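PDB 6SQ8: fatty acid CoA ligase from Marinactinospora thermotolerans, which belongs to the ANL superfamily of AMP-binding enzymes and binds adenosine monophosphate. Local coordinates for residues Met11-Val19 against Gly28-Arg36; Ala39-Gly50 against Thr144-Pro152. One frame throughout, in Å; residues are numbered along the deposited sequence.

Both contacts use helix 28-44, contact 1 at its first turns and contact 2 at its last turns and the chain leaving them; their centres lie about 18 Å apart. Neither is in the heart of the protein, the centres being about 25 and 29 Å from that of the chain, but contact 1 is the more buried. It joins neighbours in sequence through backbone carbonyls, an arginine, two waters and an aliphatic cluster, whereas contact 2 brings in a distant loop, 144-152, whose grip relies on another arginine, prolines and a histidine. They meet, among other places, where Met11 and Val35 of contact 1 touch Leu146 of contact 2.

Contact 1: Met11-Val19 against Gly28-Arg36; sequences MDGIGEVAV and GARLRHQVR
Arg32 reaches back from helix 28-44 to the end of helix 5-13, where its NH2 donates to Ile14 O (2.9 Å, N-H...O angle 152°). The donor lies in the carbonyl plane on a lone pair, though the oxygen is tilted somewhat out of the guanidinium plane. Met11 O is also close, 3.0 Å from Arg32 NH1, and carbonyls at the C-terminal end of a helix probably make a favourable setting for a positive charge. Arginine suits the place because its chain, extended from CG to NE, spans the gap while its several N-H groups serve more than one acceptor: NE donates to a water that in turn donates to Ile14 O.

At the start of the second helix, Gly28 N donates to Glu16 O (2.7 Å) from above the carbonyl plane. A second water links the same oxygen to Ala29 N, so Glu16 O takes one N-H of the first turn directly and reaches another through water. Lacking a side chain, which would point at the loop, Gly28 lets its CA make a CA-H...O contact with Gly15 O (3.2 Å).

Packing spreads from there. Ile14 lays CB over one face of the Arg32 guanidinium; with CG2 anti to the backbone N, that branch is turned onto Gly28 CA, and CD1 reaches toward Leu31 CD2, which also meets Ala18 CB at 3.5 Å. Met11, bent at chi2 and chi3 (-63° and -53°), curls its tip so that CE rests on Arg32 CG (3.8 Å) and SD on Val35 CG1 (3.8 Å).

Ala18 and Val19 form a classic beta bulge opposite Val26 of strand 25-27, and Ala18 is also bonded through its backbone to Val220 of strand 219-222. Leu214 of helix 205-215 covers Ala18 and Leu31, while Leu68 of helix 61-72 packs on Met11.

Contact 2: Ala39-Gly50 against Thr144-Pro152; sequences AHALTEAGIPPG and TPLRYREHP
Arg149 points its guanidinium at the turn after helix 28-44, setting an edge toward Ile47 O. The NH2-to-oxygen separation is modelled too short to be trusted in detail, and the bond from NH1 is weak. A bend at chi3 (-60°) turns the flat group between Pro49, whose CD lies over one face and whose CG is 3.6 Å from Arg149 NE, and Thr43 OG1 over the opposite face, 3.9 Å from Arg149 NH1. Proline suits this place, its rigid ring giving an apolar surface for the guanidinium to lie on.

His151, with CG anti to the backbone N (chi1 -161°), turns one ring face to Pro49 O, which lies toward the rim, 3.6 Å from His151 CD2, while its NE2 is hydrogen-bonded to His76. Pro152 CD closes on Gly50 CA at 3.6 Å. At the other end Leu146 sends CD1 against Ala39 CB, small enough to let the loop come near the helix.

Helix 28-44 ends in a Schellman motif at Gly46; glycine suits the place, taking positive phi readily. Ile47 then packs on strand 98-103, Arg149 NE bonds to Ile73 O just beyond helix 61-72, and Leu146 touches Met11 of helix 5-13.

Contact 1: Met11-Val19 against Gly28-Arg36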
ATOM      1  N   MET A  11     -17.142  -4.036 -13.814  1.00 34.10           N
ATOM      2  CA  MET A  11     -18.558  -4.386 -13.870  1.00 33.53           C
ATOM      3  C   MET A  11     -18.758  -5.706 -14.628  1.00 31.42           C
ATOM      4  O   MET A  11     -19.487  -6.600 -14.184  1.00 27.18           O
ATOM      5  CB  MET A  11     -19.351  -3.278 -14.567  1.00 35.11           C
ATOM      6  CG  MET A  11     -19.519  -2.028 -13.732  1.00 37.89           C
ATOM      7  SD  MET A  11     -20.464  -2.305 -12.208  1.00 45.80           S
ATOM      8  CE  MET A  11     -21.971  -3.096 -12.793  1.00 42.93           C
ATOM      9  N   ASP A  12     -18.096  -5.815 -15.781  1.00 31.24           N
ATOM     10  CA  ASP A  12     -18.269  -6.920 -16.707  1.00 35.72           C
ATOM     11  C   ASP A  12     -17.866  -8.231 -16.023  1.00 35.93           C
ATOM     12  O   ASP A  12     -18.437  -9.275 -16.306  1.00 39.48           O
ATOM     13  CB  ASP A  12     -17.454  -6.701 -17.990  1.00 43.47           C
ATOM     14  CG  ASP A  12     -18.209  -6.972 -19.293  1.00 52.13           C
ATOM     15  OD1 ASP A  12     -19.390  -6.540 -19.396  1.00 55.10           O
ATOM     16  OD2 ASP A  12     -17.616  -7.623 -20.206  1.00 53.26           O
ATOM     17  N   GLY A  13     -16.868  -8.165 -15.136  1.00 35.73           N
ATOM     18  CA  GLY A  13     -16.255  -9.346 -14.518  1.00 32.66           C
ATOM     19  C   GLY A  13     -17.104  -9.944 -13.402  1.00 29.55           C
ATOM     20  O   GLY A  13     -17.019 -11.131 -13.148  1.00 29.24           O
ATOM     21  N   ILE A  14     -17.923  -9.116 -12.746  1.00 28.53           N
ATOM     22  CA  ILE A  14     -18.599  -9.459 -11.478  1.00 28.34           C
ATOM     23  C   ILE A  14     -19.359 -10.780 -11.620  1.00 29.82           C
ATOM     24  O   ILE A  14     -20.203 -10.919 -12.503  1.00 34.63           O
ATOM     25  CB  ILE A  14     -19.535  -8.316 -11.045  1.00 26.61           C
ATOM     26  CG1 ILE A  14     -18.751  -7.022 -10.812  1.00 28.40           C
ATOM     27  CG2 ILE A  14     -20.343  -8.706  -9.819  1.00 27.12           C
ATOM     28  CD1 ILE A  14     -19.618  -5.807 -10.538  1.00 29.60           C
ATOM     29  N   GLY A  15     -19.074 -11.728 -10.718  1.00 33.14           N
ATOM     30  CA  GLY A  15     -19.607 -13.114 -10.778  1.00 33.34           C
ATOM     31  C   GLY A  15     -20.846 -13.300  -9.915  1.00 33.77           C
ATOM     32  O   GLY A  15     -21.474 -12.320  -9.530  1.00 33.40           O
ATOM     33  N   GLU A  16     -21.170 -14.566  -9.611  1.00 33.82           N
ATOM     34  CA  GLU A  16     -22.386 -14.961  -8.881  1.00 35.41           C
ATOM     35  C   GLU A  16     -22.424 -14.256  -7.524  1.00 33.95           C
ATOM     36  O   GLU A  16     -23.397 -13.551  -7.213  1.00 34.82           O
ATOM     37  CB  GLU A  16     -22.459 -16.479  -8.676  1.00 43.27           C
ATOM     38  CG  GLU A  16     -22.932 -17.255  -9.890  1.00 54.08           C
ATOM     39  CD  GLU A  16     -24.413 -17.091 -10.188  1.00 66.92           C
ATOM     40  OE1 GLU A  16     -25.190 -16.911  -9.212  1.00 74.91           O
ATOM     41  OE2 GLU A  16     -24.785 -17.131 -11.390  1.00 71.77           O
ATOM     42  N   VAL A  17     -21.344 -14.413  -6.735  1.00 33.55           N
ATOM     43  CA  VAL A  17     -21.219 -13.792  -5.400  1.00 31.94           C
ATOM     44  C   VAL A  17     -20.048 -12.802  -5.385  1.00 29.76           C
ATOM     45  O   VAL A  17     -18.907 -13.165  -5.655  1.00 33.81           O
ATOM     46  CB  VAL A  17     -21.072 -14.853  -4.296  1.00 33.43           C
ATOM     47  CG1 VAL A  17     -20.971 -14.229  -2.916  1.00 35.01           C
ATOM     48  CG2 VAL A  17     -22.219 -15.854  -4.316  1.00 31.93           C
ATOM     49  N   ALA A  18     -20.346 -11.547  -5.036  1.00 26.78           N
ATOM     50  CA  ALA A  18     -19.399 -10.455  -5.193  1.00 26.40           C
ATOM     51  C   ALA A  18     -18.656 -10.166  -3.880  1.00 27.30           C
ATOM     52  O   ALA A  18     -17.445 -10.014  -3.895  1.00 28.33           O
ATOM     53  CB  ALA A  18     -20.110  -9.238  -5.704  1.00 26.25           C
ATOM     54  N   VAL A  19     -19.380 -10.087  -2.753  1.00 27.10           N
ATOM     55  CA  VAL A  19     -18.797  -9.743  -1.457  1.00 26.67           C
ATOM     56  C   VAL A  19     -19.342 -10.680  -0.370  1.00 28.86           C
ATOM     57  O   VAL A  19     -20.457 -11.117  -0.451  1.00 27.62           O
ATOM     58  CB  VAL A  19     -19.079  -8.275  -1.096  1.00 26.51           C
ATOM     59  CG1 VAL A  19     -18.160  -7.788   0.014  1.00 24.37           C
ATOM     60  CG2 VAL A  19     -18.992  -7.364  -2.307  1.00 27.53           C
ATOM     61  N   GLY A  28     -23.599 -10.820  -7.026  1.00 32.48           N
ATOM     62  CA  GLY A  28     -23.227  -9.974  -8.163  1.00 36.86           C
ATOM     63  C   GLY A  28     -24.374  -9.072  -8.584  1.00 33.23           C
ATOM     64  O   GLY A  28     -24.200  -7.858  -8.755  1.00 29.40           O
ATOM     65  N   ALA A  29     -25.553  -9.695  -8.703  1.00 33.28           N
ATOM     66  CA  ALA A  29     -26.790  -9.009  -9.044  1.00 34.79           C
ATOM     67  C   ALA A  29     -26.952  -7.789  -8.142  1.00 34.24           C
ATOM     68  O   ALA A  29     -27.128  -6.664  -8.616  1.00 37.26           O
ATOM     69  CB  ALA A  29     -27.968  -9.941  -8.903  1.00 34.05           C
ATOM     70  N   ARG A  30     -26.852  -8.022  -6.833  1.00 34.38           N
ATOM     71  CA  ARG A  30     -27.200  -7.007  -5.884  1.00 35.68           C
ATOM     72  C   ARG A  30     -26.168  -5.873  -5.897  1.00 33.24           C
ATOM     73  O   ARG A  30     -26.518  -4.705  -5.676  1.00 34.52           O
ATOM     74  CB  ARG A  30     -27.361  -7.614  -4.495  1.00 38.59           C
ATOM     75  CG  ARG A  30     -27.935  -6.625  -3.493  1.00 41.77           C
ATOM     76  CD  ARG A  30     -28.368  -7.343  -2.227  1.00 41.47           C
ATOM     77  NE  ARG A  30     -28.420  -6.421  -1.106  1.00 41.65           N
ATOM     78  CZ  ARG A  30     -28.050  -6.726   0.130  1.00 41.41           C
ATOM     79  NH1 ARG A  30     -27.566  -7.939   0.406  1.00 39.30           N
ATOM     80  NH2 ARG A  30     -28.211  -5.825   1.086  1.00 43.63           N
ATOM     81  N   LEU A  31     -24.904  -6.219  -6.140  1.00 31.83           N
ATOM     82  CA  LEU A  31     -23.842  -5.210  -6.180  1.00 33.65           C
ATOM     83  C   LEU A  31     -23.984  -4.363  -7.451  1.00 33.44           C
ATOM     84  O   LEU A  31     -23.869  -3.123  -7.403  1.00 31.57           O
ATOM     85  CB  LEU A  31     -22.474  -5.893  -6.113  1.00 32.48           C
ATOM     86  CG  LEU A  31     -21.268  -4.975  -6.333  1.00 31.16           C
ATOM     87  CD1 LEU A  31     -21.186  -3.887  -5.276  1.00 30.25           C
ATOM     88  CD2 LEU A  31     -19.982  -5.783  -6.387  1.00 33.30           C
ATOM     89  N   ARG A  32     -24.223  -5.042  -8.582  1.00 35.40           N
ATOM     90  CA  ARG A  32     -24.436  -4.374  -9.872  1.00 37.30           C
ATOM     91  C   ARG A  32     -25.552  -3.336  -9.711  1.00 37.84           C
ATOM     92  O   ARG A  32     -25.374  -2.160 -10.082  1.00 36.53           O
ATOM     93  CB  ARG A  32     -24.793  -5.388 -10.964  1.00 36.08           C
ATOM     94  CG  ARG A  32     -23.633  -6.212 -11.496  1.00 36.58           C
ATOM     95  CD  ARG A  32     -24.166  -7.438 -12.232  1.00 39.19           C
ATOM     96  NE  ARG A  32     -23.141  -8.325 -12.773  1.00 42.05           N
ATOM     97  CZ  ARG A  32     -22.312  -7.994 -13.766  1.00 45.68           C
ATOM     98  NH1 ARG A  32     -22.444  -6.823 -14.372  1.00 47.73           N
ATOM     99  NH2 ARG A  32     -21.335  -8.817 -14.125  1.00 40.26           N
ATOM    100  N   HIS A  33     -26.664  -3.779  -9.101  1.00 38.52           N
ATOM    101  CA  HIS A  33     -27.810  -2.936  -8.811  1.00 38.63           C
ATOM    102  C   HIS A  33     -27.377  -1.678  -8.026  1.00 36.90           C
ATOM    103  O   HIS A  33     -27.798  -0.560  -8.349  1.00 37.07           O
ATOM    104  CB  HIS A  33     -28.904  -3.751  -8.094  1.00 43.19           C
ATOM    105  CG  HIS A  33     -30.096  -2.926  -7.711  1.00 52.35           C
ATOM    106  ND1 HIS A  33     -30.142  -2.166  -6.541  1.00 54.51           N
ATOM    107  CD2 HIS A  33     -31.274  -2.705  -8.347  1.00 54.38           C
ATOM    108  CE1 HIS A  33     -31.298  -1.531  -6.478  1.00 54.94           C
ATOM    109  NE2 HIS A  33     -32.005  -1.841  -7.575  1.00 52.39           N
ATOM    110  N   GLN A  34     -26.531  -1.856  -7.005  1.00 35.67           N
ATOM    111  CA  GLN A  34     -26.105  -0.744  -6.144  1.00 34.89           C
ATOM    112  C   GLN A  34     -25.243   0.259  -6.915  1.00 36.33           C
ATOM    113  O   GLN A  34     -25.286   1.451  -6.638  1.00 32.74           O
ATOM    114  CB  GLN A  34     -25.374  -1.263  -4.909  1.00 35.52           C
ATOM    115  CG  GLN A  34     -26.254  -1.169  -3.675  1.00 36.50           C
ATOM    116  CD  GLN A  34     -26.159   0.165  -2.984  1.00 35.29           C
ATOM    117  OE1 GLN A  34     -25.196   0.913  -3.140  1.00 32.37           O
ATOM    118  NE2 GLN A  34     -27.165   0.472  -2.186  1.00 37.98           N
ATOM    119  N   VAL A  35     -24.453  -0.231  -7.870  1.00 41.06           N
ATOM    120  CA  VAL A  35     -23.616   0.645  -8.659  1.00 43.68           C
ATOM    121  C   VAL A  35     -24.525   1.543  -9.504  1.00 41.97           C
ATOM    122  O   VAL A  35     -24.306   2.762  -9.580  1.00 40.75           O
ATOM    123  CB  VAL A  35     -22.616  -0.135  -9.531  1.00 44.39           C
ATOM    124  CG1 VAL A  35     -21.823   0.804 -10.432  1.00 44.58           C
ATOM    125  CG2 VAL A  35     -21.671  -0.972  -8.683  1.00 42.48           C
ATOM    126  N   ARG A  36     -25.533   0.921 -10.125  1.00 39.91           N
ATOM    127  CA  ARG A  36     -26.483   1.618 -10.988  1.00 40.88           C
ATOM    128  C   ARG A  36     -27.179   2.721 -10.178  1.00 41.27           C
ATOM    129  O   ARG A  36     -27.243   3.891 -10.600  1.00 45.79           O
ATOM    130  CB  ARG A  36     -27.530   0.645 -11.539  1.00 40.01           C
ATOM    131  CG  ARG A  36     -27.010  -0.438 -12.469  1.00 40.28           C
ATOM    132  CD  ARG A  36     -28.170  -1.266 -12.973  1.00 41.90           C
ATOM    133  NE  ARG A  36     -27.750  -2.606 -13.337  1.00 44.70           N
ATOM    134  CZ  ARG A  36     -28.306  -3.722 -12.885  1.00 45.46           C
ATOM    135  NH1 ARG A  36     -29.309  -3.643 -12.026  1.00 45.36           N
ATOM    136  NH2 ARG A  36     -27.894  -4.908 -13.329  1.00 38.79           N
TER
HETATM  137  O   HOH W   1     -23.250 -10.896 -11.909  1.00 19.98           O
HETATM  138  O   HOH W   2     -25.905 -12.887  -8.859  1.00 26.46           O

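Contact 2: Ala39-Gly50 against Thr144-Pro152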
ATOM      1  N   ALA A  39     -24.731   5.435  -9.079  1.00 43.55           N
ATOM      2  CA  ALA A  39     -24.327   6.144 -10.278  1.00 45.20           C
ATOM      3  C   ALA A  39     -25.396   7.184 -10.642  1.00 43.51           C
ATOM      4  O   ALA A  39     -25.097   8.360 -10.787  1.00 38.51           O
ATOM      5  CB  ALA A  39     -24.098   5.167 -11.399  1.00 44.32           C
ATOM      6  N   HIS A  40     -26.641   6.721 -10.753  1.00 46.51           N
ATOM      7  CA  HIS A  40     -27.782   7.587 -11.066  1.00 49.16           C
ATOM      8  C   HIS A  40     -27.902   8.729 -10.034  1.00 44.57           C
ATOM      9  O   HIS A  40     -27.998   9.896 -10.397  1.00 44.04           O
ATOM     10  CB  HIS A  40     -29.059   6.744 -11.169  1.00 54.05           C
ATOM     11  CG  HIS A  40     -30.252   7.545 -11.566  1.00 58.99           C
ATOM     12  ND1 HIS A  40     -31.084   8.178 -10.646  1.00 60.47           N
ATOM     13  CD2 HIS A  40     -30.772   7.790 -12.787  1.00 58.60           C
ATOM     14  CE1 HIS A  40     -32.059   8.785 -11.292  1.00 58.38           C
ATOM     15  NE2 HIS A  40     -31.878   8.578 -12.602  1.00 59.50           N
ATOM     16  N   ALA A  41     -27.855   8.394  -8.744  1.00 39.61           N
ATOM     17  CA  ALA A  41     -28.007   9.372  -7.680  1.00 39.98           C
ATOM     18  C   ALA A  41     -26.943  10.480  -7.765  1.00 43.34           C
ATOM     19  O   ALA A  41     -27.241  11.655  -7.530  1.00 44.02           O
ATOM     20  CB  ALA A  41     -27.953   8.672  -6.347  1.00 40.25           C
ATOM     21  N   LEU A  42     -25.693  10.098  -8.066  1.00 48.63           N
ATOM     22  CA  LEU A  42     -24.550  11.045  -8.136  1.00 49.69           C
ATOM     23  C   LEU A  42     -24.693  11.932  -9.381  1.00 49.36           C
ATOM     24  O   LEU A  42     -24.386  13.126  -9.330  1.00 44.59           O
ATOM     25  CB  LEU A  42     -23.232  10.261  -8.196  1.00 49.09           C
ATOM     26  CG  LEU A  42     -22.783   9.566  -6.917  1.00 48.41           C
ATOM     27  CD1 LEU A  42     -21.765   8.487  -7.235  1.00 53.55           C
ATOM     28  CD2 LEU A  42     -22.186  10.560  -5.946  1.00 48.69           C
ATOM     29  N   THR A  43     -25.116  11.312 -10.493  1.00 49.14           N
ATOM     30  CA  THR A  43     -25.393  11.998 -11.747  1.00 53.82           C
ATOM     31  C   THR A  43     -26.447  13.074 -11.474  1.00 55.65           C
ATOM     32  O   THR A  43     -26.177  14.256 -11.705  1.00 56.95           O
ATOM     33  CB  THR A  43     -25.802  10.999 -12.845  1.00 58.44           C
ATOM     34  OG1 THR A  43     -24.615  10.584 -13.532  1.00 57.21           O
ATOM     35  CG2 THR A  43     -26.804  11.531 -13.851  1.00 62.65           C
ATOM     36  N   GLU A  44     -27.595  12.647 -10.921  1.00 58.84           N
ATOM     37  CA  GLU A  44     -28.759  13.509 -10.651  1.00 56.96           C
ATOM     38  C   GLU A  44     -28.397  14.653  -9.707  1.00 51.81           C
ATOM     39  O   GLU A  44     -29.002  15.691  -9.778  1.00 60.21           O
ATOM     40  CB  GLU A  44     -29.925  12.733 -10.032  1.00 61.32           C
ATOM     41  CG  GLU A  44     -30.637  11.793 -10.988  1.00 70.82           C
ATOM     42  CD  GLU A  44     -31.098  12.354 -12.321  1.00 77.69           C
ATOM     43  OE1 GLU A  44     -31.185  11.562 -13.286  1.00 82.17           O
ATOM     44  OE2 GLU A  44     -31.331  13.577 -12.388  1.00 81.90           O
ATOM     45  N   ALA A  45     -27.423  14.458  -8.821  1.00 52.26           N
ATOM     46  CA  ALA A  45     -27.065  15.462  -7.824  1.00 53.43           C
ATOM     47  C   ALA A  45     -26.225  16.588  -8.438  1.00 54.46           C
ATOM     48  O   ALA A  45     -25.820  17.515  -7.724  1.00 60.20           O
ATOM     49  CB  ALA A  45     -26.335  14.804  -6.677  1.00 56.77           C
ATOM     50  N   GLY A  46     -25.904  16.482  -9.737  1.00 53.73           N
ATOM     51  CA  GLY A  46     -25.238  17.548 -10.506  1.00 56.56           C
ATOM     52  C   GLY A  46     -23.710  17.545 -10.429  1.00 60.28           C
ATOM     53  O   GLY A  46     -23.069  18.573 -10.649  1.00 65.19           O
ATOM     54  N   ILE A  47     -23.134  16.391 -10.085  1.00 62.49           N
ATOM     55  CA  ILE A  47     -21.702  16.155 -10.098  1.00 58.10           C
ATOM     56  C   ILE A  47     -21.266  15.990 -11.553  1.00 57.68           C
ATOM     57  O   ILE A  47     -21.644  15.019 -12.210  1.00 59.89           O
ATOM     58  CB  ILE A  47     -21.360  14.917  -9.251  1.00 59.79           C
ATOM     59  CG1 ILE A  47     -21.913  15.009  -7.825  1.00 63.07           C
ATOM     60  CG2 ILE A  47     -19.860  14.679  -9.254  1.00 59.83           C
ATOM     61  CD1 ILE A  47     -21.827  13.724  -7.032  1.00 64.26           C
ATOM     62  N   PRO A  48     -20.440  16.917 -12.097  1.00 57.76           N
ATOM     63  CA  PRO A  48     -19.975  16.821 -13.480  1.00 59.66           C
ATOM     64  C   PRO A  48     -18.737  15.940 -13.676  1.00 62.27           C
ATOM     65  O   PRO A  48     -17.916  15.803 -12.767  1.00 64.99           O
ATOM     66  CB  PRO A  48     -19.638  18.287 -13.801  1.00 63.08           C
ATOM     67  CG  PRO A  48     -19.166  18.879 -12.466  1.00 60.75           C
ATOM     68  CD  PRO A  48     -19.933  18.117 -11.407  1.00 56.80           C
ATOM     69  N   PRO A  49     -18.563  15.332 -14.874  1.00 58.41           N
ATOM     70  CA  PRO A  49     -17.428  14.452 -15.174  1.00 58.39           C
ATOM     71  C   PRO A  49     -15.983  14.824 -14.781  1.00 58.84           C
ATOM     72  O   PRO A  49     -15.225  13.966 -14.316  1.00 67.94           O
ATOM     73  CB  PRO A  49     -17.505  14.408 -16.701  1.00 59.15           C
ATOM     74  CG  PRO A  49     -18.983  14.349 -16.949  1.00 60.21           C
ATOM     75  CD  PRO A  49     -19.526  15.385 -15.985  1.00 58.09           C
ATOM     76  N   GLY A  50     -15.559  16.066 -14.970  1.00 53.60           N
ATOM     77  CA  GLY A  50     -14.123  16.346 -14.778  1.00 55.64           C
ATOM     78  C   GLY A  50     -13.634  16.270 -13.331  1.00 51.20           C
ATOM     79  O   GLY A  50     -12.429  16.330 -13.089  1.00 44.77           O
ATOM     80  N   THR A 144     -33.436   0.832 -15.021  1.00 73.04           N
ATOM     81  CA  THR A 144     -32.430   1.876 -15.384  1.00 78.99           C
ATOM     82  C   THR A 144     -31.059   1.219 -15.532  1.00 79.23           C
ATOM     83  O   THR A 144     -30.561   0.613 -14.583  1.00 81.65           O
ATOM     84  CB  THR A 144     -32.333   3.032 -14.364  1.00 74.26           C
ATOM     85  OG1 THR A 144     -33.592   3.245 -13.717  1.00 76.88           O
ATOM     86  CG2 THR A 144     -31.846   4.321 -15.007  1.00 75.19           C
ATOM     87  N   PRO A 145     -30.370   1.340 -16.694  1.00 79.98           N
ATOM     88  CA  PRO A 145     -29.040   0.759 -16.878  1.00 76.75           C
ATOM     89  C   PRO A 145     -27.938   1.725 -16.414  1.00 69.99           C
ATOM     90  O   PRO A 145     -28.225   2.914 -16.223  1.00 68.67           O
ATOM     91  CB  PRO A 145     -29.002   0.555 -18.400  1.00 73.26           C
ATOM     92  CG  PRO A 145     -29.724   1.772 -18.929  1.00 74.85           C
ATOM     93  CD  PRO A 145     -30.801   2.062 -17.901  1.00 78.58           C
ATOM     94  N   LEU A 146     -26.709   1.217 -16.249  1.00 57.99           N
ATOM     95  CA  LEU A 146     -25.607   2.045 -15.826  1.00 53.23           C
ATOM     96  C   LEU A 146     -25.218   2.979 -16.987  1.00 50.03           C
ATOM     97  O   LEU A 146     -24.951   2.534 -18.098  1.00 41.87           O
ATOM     98  CB  LEU A 146     -24.448   1.151 -15.365  1.00 52.14           C
ATOM     99  CG  LEU A 146     -23.187   1.868 -14.853  1.00 51.88           C
ATOM    100  CD1 LEU A 146     -23.505   2.749 -13.661  1.00 50.93           C
ATOM    101  CD2 LEU A 146     -22.080   0.898 -14.488  1.00 50.29           C
ATOM    102  N   ARG A 147     -25.241   4.285 -16.700  1.00 49.77           N
ATOM    103  CA  ARG A 147     -25.052   5.317 -17.704  1.00 48.43           C
ATOM    104  C   ARG A 147     -23.655   5.897 -17.481  1.00 45.40           C
ATOM    105  O   ARG A 147     -23.462   6.740 -16.585  1.00 49.47           O
ATOM    106  CB  ARG A 147     -26.175   6.367 -17.624  1.00 44.47           C
ATOM    107  N   TYR A 148     -22.683   5.434 -18.277  1.00 44.19           N
ATOM    108  CA  TYR A 148     -21.267   5.876 -18.151  1.00 42.82           C
ATOM    109  C   TYR A 148     -21.073   7.265 -18.776  1.00 42.93           C
ATOM    110  O   TYR A 148     -21.685   7.598 -19.760  1.00 48.52           O
ATOM    111  CB  TYR A 148     -20.309   4.903 -18.837  1.00 41.26           C
ATOM    112  CG  TYR A 148     -20.298   3.488 -18.311  1.00 40.80           C
ATOM    113  CD1 TYR A 148     -21.207   2.540 -18.759  1.00 37.26           C
ATOM    114  CD2 TYR A 148     -19.325   3.074 -17.409  1.00 40.26           C
ATOM    115  CE1 TYR A 148     -21.167   1.229 -18.309  1.00 36.16           C
ATOM    116  CE2 TYR A 148     -19.267   1.763 -16.951  1.00 37.93           C
ATOM    117  CZ  TYR A 148     -20.193   0.838 -17.409  1.00 35.86           C
ATOM    118  OH  TYR A 148     -20.180  -0.443 -16.956  1.00 36.86           O
ATOM    119  N   ARG A 149     -20.202   8.067 -18.179  1.00 46.30           N
ATOM    120  CA  ARG A 149     -19.677   9.298 -18.767  1.00 46.96           C
ATOM    121  C   ARG A 149     -18.139   9.194 -18.744  1.00 50.72           C
ATOM    122  O   ARG A 149     -17.575   8.389 -18.000  1.00 55.82           O
ATOM    123  CB  ARG A 149     -20.180  10.526 -17.991  1.00 47.78           C
ATOM    124  CG  ARG A 149     -21.648  10.479 -17.575  1.00 48.63           C
ATOM    125  CD  ARG A 149     -22.119  11.732 -16.848  1.00 47.56           C
ATOM    126  NE  ARG A 149     -21.393  12.028 -15.615  1.00 49.92           N
ATOM    127  CZ  ARG A 149     -21.678  13.029 -14.770  1.00 52.26           C
ATOM    128  NH1 ARG A 149     -22.807  13.703 -14.893  1.00 51.05           N
ATOM    129  NH2 ARG A 149     -20.829  13.359 -13.810  1.00 50.99           N
ATOM    130  N   GLU A 150     -17.474  10.019 -19.557  1.00 52.20           N
ATOM    131  CA  GLU A 150     -16.037  10.004 -19.729  1.00 52.94           C
ATOM    132  C   GLU A 150     -15.378  11.118 -18.921  1.00 52.10           C
ATOM    133  O   GLU A 150     -15.748  12.269 -19.055  1.00 50.82           O
ATOM    134  CB  GLU A 150     -15.694  10.244 -21.194  1.00 59.31           C
ATOM    135  CG  GLU A 150     -15.717   8.973 -22.004  1.00 67.62           C
ATOM    136  CD  GLU A 150     -14.398   8.229 -21.951  1.00 67.13           C
ATOM    137  OE1 GLU A 150     -14.407   7.074 -21.522  1.00 65.01           O
ATOM    138  OE2 GLU A 150     -13.343   8.799 -22.329  1.00 61.50           O
ATOM    139  N   HIS A 151     -14.367  10.765 -18.120  1.00 51.03           N
ATOM    140  CA  HIS A 151     -13.509  11.766 -17.510  1.00 49.30           C
ATOM    141  C   HIS A 151     -12.755  12.475 -18.632  1.00 51.61           C
ATOM    142  O   HIS A 151     -12.101  11.828 -19.443  1.00 50.63           O
ATOM    143  CB  HIS A 151     -12.606  11.115 -16.449  1.00 46.08           C
ATOM    144  CG  HIS A 151     -12.008  12.061 -15.460  1.00 41.31           C
ATOM    145  ND1 HIS A 151     -11.106  13.041 -15.817  1.00 38.64           N
ATOM    146  CD2 HIS A 151     -12.127  12.142 -14.121  1.00 41.21           C
ATOM    147  CE1 HIS A 151     -10.720  13.701 -14.741  1.00 37.65           C
ATOM    148  NE2 HIS A 151     -11.321  13.168 -13.687  1.00 37.99           N
ATOM    149  N   PRO A 152     -12.846  13.822 -18.751  1.00 58.72           N
ATOM    150  CA  PRO A 152     -12.116  14.550 -19.788  1.00 57.13           C
ATOM    151  C   PRO A 152     -10.622  14.200 -19.879  1.00 56.02           C
ATOM    152  O   PRO A 152     -10.083  14.208 -20.983  1.00 61.94           O
ATOM    153  CB  PRO A 152     -12.240  16.026 -19.371  1.00 59.34           C
ATOM    154  CG  PRO A 152     -13.492  16.087 -18.522  1.00 59.61           C
ATOM    155  CD  PRO A 152     -13.654  14.713 -17.900  1.00 61.93           C
TER